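Local coordinates for secreted effector protein SopD (Salmonella typhimurium, PDB 5CPC), which alters host cell physiology as a secreted virulence effector, contributing to replication in macrophages and cooperating with SopB in membrane fission and macropinosome formation during invasion, at residues A[35-40]-A[47-52]; A[241-246]-A[294-299]. All coordinates share one frame; numbering follows the deposited sequence.

Contact 1: residues A[35-40]-A[47-52]; sequences GGWDKV and EKKDHA
The single-turn helix 37-40, carrying W37, stands beside the first turn of helix 49-60, which offers K49 and A52. No backbone bond joins the two; within each, G36, the N-cap residue, offers its O to both V40 N and K39 N, while A52 N bonds back to K48 O at 2.8 Å. What bridges the gap is the indole of W37. Its CG lies anti to the backbone N (chi1 -172°), which carries the six-membered ring out to the second helix. There W37 CZ2 comes within 3.9 Å of K49 CB, which sits at the ring's edge and in its plane; W37 CZ2 is also 3.8 Å from K49 O. One atom further round the ring, W37 CH2 packs at 4.0 Å against A52 CB, a methyl three residues on. K49 thus gives the contact the base of its side chain; beyond CG the chain runs out extended, and NZ hydrogen-bonds to Q41 OE1 in the connecting loop. The same indole also touches L53 and L56 further along helix 49-60 and I32 before the short helix, while F44 of the loop packs on K49 and A52, making a small apolar cluster where helix 37-40 leans on helix 49-60.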
loop_
_atom_site.group_PDB
_atom_site.type_symbol
_atom_site.label_atom_id
_atom_site.label_comp_id
_atom_site.label_asym_id
_atom_site.label_seq_id
_atom_site.Cartn_x
_atom_site.Cartn_y
_atom_site.Cartn_z
ATOM N N GLY A 35 -13.464 -10.276 21.044
ATOM C CA GLY A 35 -14.746 -10.408 21.806
ATOM C C GLY A 35 -15.101 -11.835 22.304
ATOM O O GLY A 35 -16.288 -12.154 22.432
ATOM N N GLY A 36 -14.096 -12.687 22.561
ATOM C CA GLY A 36 -14.297 -14.134 22.882
ATOM C C GLY A 36 -15.042 -14.906 21.762
ATOM O O GLY A 36 -15.743 -15.882 22.029
ATOM N N TRP A 37 -14.909 -14.464 20.502
ATOM C CA TRP A 37 -15.661 -15.067 19.349
ATOM C C TRP A 37 -15.493 -16.610 19.213
ATOM O O TRP A 37 -16.468 -17.318 18.861
ATOM C CB TRP A 37 -15.328 -14.357 18.018
ATOM C CG TRP A 37 -16.182 -14.798 16.869
ATOM C CD1 TRP A 37 -15.757 -15.415 15.704
ATOM C CD2 TRP A 37 -17.607 -14.690 16.767
ATOM N NE1 TRP A 37 -16.829 -15.673 14.903
ATOM C CE2 TRP A 37 -17.971 -15.224 15.502
ATOM C CE3 TRP A 37 -18.617 -14.158 17.613
ATOM C CZ2 TRP A 37 -19.297 -15.280 15.058
ATOM C CZ3 TRP A 37 -19.932 -14.207 17.169
ATOM C CH2 TRP A 37 -20.271 -14.789 15.905
ATOM N N ASP A 38 -14.306 -17.124 19.551
ATOM C CA ASP A 38 -14.068 -18.567 19.616
ATOM C C ASP A 38 -15.170 -19.395 20.247
ATOM O O ASP A 38 -15.422 -20.500 19.800
ATOM C CB ASP A 38 -12.775 -18.865 20.408
ATOM C CG ASP A 38 -11.773 -17.701 20.328
ATOM O OD1 ASP A 38 -12.187 -16.502 20.746
ATOM O OD2 ASP A 38 -10.623 -18.011 19.838
ATOM N N LYS A 39 -15.786 -18.916 21.323
ATOM C CA LYS A 39 -16.827 -19.673 21.938
ATOM C C LYS A 39 -18.145 -18.953 21.780
ATOM O O LYS A 39 -19.174 -19.585 21.776
ATOM C CB LYS A 39 -16.553 -19.874 23.429
ATOM C CG LYS A 39 -15.341 -20.721 23.793
ATOM C CD LYS A 39 -15.253 -20.715 25.354
ATOM C CE LYS A 39 -16.204 -21.770 26.088
ATOM N NZ LYS A 39 -16.826 -21.401 27.401
ATOM N N VAL A 40 -18.113 -17.626 21.697
ATOM C CA VAL A 40 -19.329 -16.838 21.533
ATOM C C VAL A 40 -20.092 -17.180 20.260
ATOM O O VAL A 40 -21.302 -17.130 20.240
ATOM C CB VAL A 40 -19.024 -15.297 21.625
ATOM C CG1 VAL A 40 -20.207 -14.466 21.213
ATOM C CG2 VAL A 40 -18.646 -14.955 23.098
ATOM N N GLU A 47 -25.696 -19.129 9.415
ATOM C CA GLU A 47 -26.086 -18.059 8.446
ATOM C C GLU A 47 -26.174 -16.674 9.109
ATOM O O GLU A 47 -26.332 -15.677 8.430
ATOM C CB GLU A 47 -27.421 -18.375 7.715
ATOM C CG GLU A 47 -28.457 -19.072 8.527
ATOM C CD GLU A 47 -29.911 -18.426 8.436
ATOM O OE1 GLU A 47 -30.369 -17.960 7.340
ATOM O OE2 GLU A 47 -30.615 -18.409 9.494
ATOM N N LYS A 48 -26.058 -16.623 10.435
ATOM C CA LYS A 48 -26.142 -15.358 11.201
ATOM C C LYS A 48 -24.793 -14.871 11.705
ATOM O O LYS A 48 -24.715 -13.780 12.288
ATOM C CB LYS A 48 -27.045 -15.522 12.450
ATOM C CG LYS A 48 -28.479 -15.928 12.183
ATOM C CD LYS A 48 -29.280 -14.772 11.712
ATOM C CE LYS A 48 -30.753 -15.153 11.544
ATOM N NZ LYS A 48 -31.462 -14.036 10.826
ATOM N N LYS A 49 -23.745 -15.681 11.532
ATOM C CA LYS A 49 -22.441 -15.395 12.173
ATOM C C LYS A 49 -21.841 -14.125 11.696
ATOM O O LYS A 49 -21.359 -13.346 12.508
ATOM C CB LYS A 49 -21.470 -16.593 12.102
ATOM C CG LYS A 49 -21.871 -17.704 13.085
ATOM C CD LYS A 49 -20.811 -18.881 13.118
ATOM C CE LYS A 49 -21.345 -20.093 13.898
ATOM N NZ LYS A 49 -20.200 -21.070 14.016
ATOM N N ASP A 50 -21.945 -13.837 10.400
ATOM C CA ASP A 50 -21.418 -12.536 9.885
ATOM C C ASP A 50 -22.166 -11.314 10.383
ATOM O O ASP A 50 -21.580 -10.266 10.695
ATOM C CB ASP A 50 -21.296 -12.494 8.324
ATOM C CG ASP A 50 -20.278 -13.470 7.795
ATOM O OD1 ASP A 50 -19.227 -13.664 8.469
ATOM O OD2 ASP A 50 -20.535 -14.078 6.723
ATOM N N HIS A 51 -23.483 -11.403 10.395
ATOM C CA HIS A 51 -24.263 -10.376 11.031
ATOM C C HIS A 51 -23.834 -10.285 12.546
ATOM O O HIS A 51 -23.542 -9.235 13.025
ATOM C CB HIS A 51 -25.769 -10.688 10.908
ATOM C CG HIS A 51 -26.664 -9.531 11.287
ATOM N ND1 HIS A 51 -28.044 -9.565 11.147
ATOM C CD2 HIS A 51 -26.364 -8.293 11.754
ATOM C CE1 HIS A 51 -28.550 -8.416 11.572
ATOM N NE2 HIS A 51 -27.549 -7.616 11.910
ATOM N N ALA A 52 -23.776 -11.370 13.281
ATOM C CA ALA A 52 -23.472 -11.221 14.697
ATOM C C ALA A 52 -22.072 -10.606 14.915
ATOM O O ALA A 52 -21.897 -9.832 15.866
ATOM C CB ALA A 52 -23.584 -12.537 15.383
#

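Contact 2: residues A[241-246]-A[294-299]; sequences VAFSMM and KLYLTH
Y296, near the C-terminal end of helix 285-298, packs against V241 and F243 of strand 240-245, with the closest CA atoms, those of V241 and Y296, 9.0 Å apart, a separation bridged by side chains. A chi1 of 169° swings the phenol of Y296 clear of the helix backbone and onto the strand. Both V241 methyls sit on one side of the ring plane: CG1 lies over the face, offset toward the rim, in a CH-pi contact 3.9 Å from the Y296 ring centroid and 21° off the normal, and V241 CG2 reaches out past it to 3.5 Å from Y296 CE2. F243 arrives with its edge toward the face of Y296, a T-shaped pair with centroids 5.8 Å apart and planes at 90°. The leading atom, F243 CZ, also lies 3.8 Å from Y296 CB, so the phenyl presses on the root of the tyrosine side chain as well as on the ring. Y234 of the partner strand 232-237 adds a second edge-to-face contact to Y296. The phenol's OH hydrogen-bonds to E236 OE1 on that strand. Y296 therefore ties the helix to the two-stranded hairpin in two ways, by apolar and aromatic contact along its ring and by a polar bond at its tip.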
loop_
_atom_site.group_PDB
_atom_site.type_symbol
_atom_site.label_atom_id
_atom_site.label_comp_id
_atom_site.label_asym_id
_atom_site.label_seq_id
_atom_site.Cartn_x
_atom_site.Cartn_y
_atom_site.Cartn_z
ATOM N N VAL A 241 11.705 -0.730 -22.475
ATOM C CA VAL A 241 11.439 -0.930 -21.045
ATOM C C VAL A 241 11.155 0.429 -20.420
ATOM O O VAL A 241 11.939 1.364 -20.567
ATOM C CB VAL A 241 12.642 -1.512 -20.314
ATOM C CG1 VAL A 241 12.238 -1.922 -18.891
ATOM C CG2 VAL A 241 13.227 -2.680 -21.121
ATOM N N ALA A 242 10.043 0.524 -19.716
ATOM C CA ALA A 242 9.609 1.763 -19.148
ATOM C C ALA A 242 9.722 1.626 -17.623
ATOM O O ALA A 242 9.152 0.700 -17.046
ATOM C CB ALA A 242 8.113 2.005 -19.567
ATOM N N PHE A 243 10.457 2.527 -16.985
ATOM C CA PHE A 243 10.567 2.582 -15.522
ATOM C C PHE A 243 9.621 3.566 -14.937
ATOM O O PHE A 243 9.142 4.456 -15.662
ATOM C CB PHE A 243 11.989 2.961 -15.139
ATOM C CG PHE A 243 12.981 1.957 -15.604
ATOM C CD1 PHE A 243 13.219 0.821 -14.860
ATOM C CD2 PHE A 243 13.653 2.122 -16.817
ATOM C CE1 PHE A 243 14.063 -0.188 -15.320
ATOM C CE2 PHE A 243 14.591 1.130 -17.255
ATOM C CZ PHE A 243 14.765 -0.018 -16.521
ATOM N N SER A 244 9.363 3.359 -13.631
ATOM C CA SER A 244 8.429 4.116 -12.781
ATOM C C SER A 244 8.877 4.067 -11.385
ATOM O O SER A 244 9.545 3.139 -10.992
ATOM C CB SER A 244 7.082 3.363 -12.689
ATOM O OG SER A 244 6.501 3.657 -13.896
ATOM N N MET A 245 8.411 5.021 -10.608
ATOM C CA MET A 245 8.536 4.926 -9.182
ATOM C C MET A 245 7.190 4.704 -8.446
ATOM O O MET A 245 6.177 5.258 -8.811
ATOM C CB MET A 245 9.242 6.137 -8.618
ATOM C CG MET A 245 9.602 5.926 -7.121
ATOM S SD MET A 245 10.611 7.218 -6.366
ATOM C CE MET A 245 10.165 8.518 -7.488
ATOM N N MET A 246 7.226 3.896 -7.404
ATOM C CA MET A 246 6.075 3.655 -6.584
ATOM C C MET A 246 5.596 5.041 -6.054
ATOM O O MET A 246 6.386 5.814 -5.484
ATOM C CB MET A 246 6.455 2.763 -5.404
ATOM C CG MET A 246 5.208 2.308 -4.626
ATOM S SD MET A 246 5.511 1.234 -3.231
ATOM C CE MET A 246 5.440 -0.330 -4.113
ATOM N N LYS A 294 20.414 0.227 -17.877
ATOM C CA LYS A 294 21.712 -0.466 -17.918
ATOM C C LYS A 294 21.709 -1.528 -16.853
ATOM O O LYS A 294 22.097 -2.655 -17.112
ATOM C CB LYS A 294 22.877 0.533 -17.729
ATOM C CG LYS A 294 24.286 -0.057 -17.350
ATOM C CD LYS A 294 25.434 1.097 -17.088
ATOM C CE LYS A 294 25.676 2.048 -18.278
ATOM N NZ LYS A 294 24.939 3.420 -18.226
ATOM N N LEU A 295 21.275 -1.183 -15.650
ATOM C CA LEU A 295 21.205 -2.135 -14.544
ATOM C C LEU A 295 20.217 -3.297 -14.842
ATOM O O LEU A 295 20.493 -4.486 -14.593
ATOM C CB LEU A 295 20.773 -1.387 -13.293
ATOM C CG LEU A 295 21.772 -0.370 -12.729
ATOM C CD1 LEU A 295 21.173 0.406 -11.539
ATOM C CD2 LEU A 295 22.984 -1.187 -12.301
ATOM N N TYR A 296 19.073 -2.958 -15.430
ATOM C CA TYR A 296 18.019 -3.962 -15.669
ATOM C C TYR A 296 18.548 -4.961 -16.674
ATOM O O TYR A 296 18.427 -6.160 -16.454
ATOM C CB TYR A 296 16.806 -3.228 -16.188
ATOM C CG TYR A 296 15.638 -4.034 -16.759
ATOM C CD1 TYR A 296 14.621 -4.449 -15.936
ATOM C CD2 TYR A 296 15.499 -4.228 -18.139
ATOM C CE1 TYR A 296 13.491 -5.133 -16.447
ATOM C CE2 TYR A 296 14.349 -4.906 -18.670
ATOM C CZ TYR A 296 13.373 -5.362 -17.796
ATOM O OH TYR A 296 12.270 -6.018 -18.254
ATOM N N LEU A 297 19.227 -4.464 -17.739
ATOM C CA LEU A 297 19.737 -5.312 -18.825
ATOM C C LEU A 297 20.878 -6.194 -18.348
ATOM O O LEU A 297 21.115 -7.259 -18.925
ATOM C CB LEU A 297 20.217 -4.471 -20.018
ATOM C CG LEU A 297 19.074 -3.888 -20.869
ATOM C CD1 LEU A 297 19.628 -3.187 -22.113
ATOM C CD2 LEU A 297 17.994 -4.929 -21.268
ATOM N N THR A 298 21.549 -5.772 -17.278
ATOM C CA THR A 298 22.688 -6.511 -16.725
ATOM C C THR A 298 22.386 -7.277 -15.462
ATOM O O THR A 298 23.296 -7.886 -14.848
ATOM C CB THR A 298 23.915 -5.552 -16.459
ATOM O OG1 THR A 298 23.497 -4.363 -15.734
ATOM C CG2 THR A 298 24.484 -5.119 -17.820
ATOM N N HIS A 299 21.120 -7.260 -15.067
ATOM C CA HIS A 299 20.652 -8.115 -14.032
ATOM C C HIS A 299 19.396 -8.929 -14.443
ATOM O O HIS A 299 18.369 -8.988 -13.692
ATOM C CB HIS A 299 20.393 -7.279 -12.772
ATOM C CG HIS A 299 21.641 -6.776 -12.144
ATOM N ND1 HIS A 299 22.284 -5.641 -12.581
ATOM C CD2 HIS A 299 22.377 -7.260 -11.120
ATOM C CE1 HIS A 299 23.383 -5.463 -11.870
ATOM N NE2 HIS A 299 23.449 -6.417 -10.963
#

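The two contacts lie on opposite sides of the chain's centre, with centres about 49 Å apart and nearest atoms about 31 Å apart, and they share no helix or strand. Contact 1 is local, joining two neighbouring helices across the loop 41-48 at the periphery, and it is partly buried. Contact 2 is a buried strand-to-helix contact between segments with 47 residues between them, 38 of these helical. Contact 1 has a single buried aromatic, W37, whereas contact 2 sets two, F243 and Y296, against each other. The surroundings differ too: the indole of contact 1 meets aliphatic carbons and a backbone carbonyl, while the phenol of contact 2 gains an aromatic partner and a CH-pi methyl.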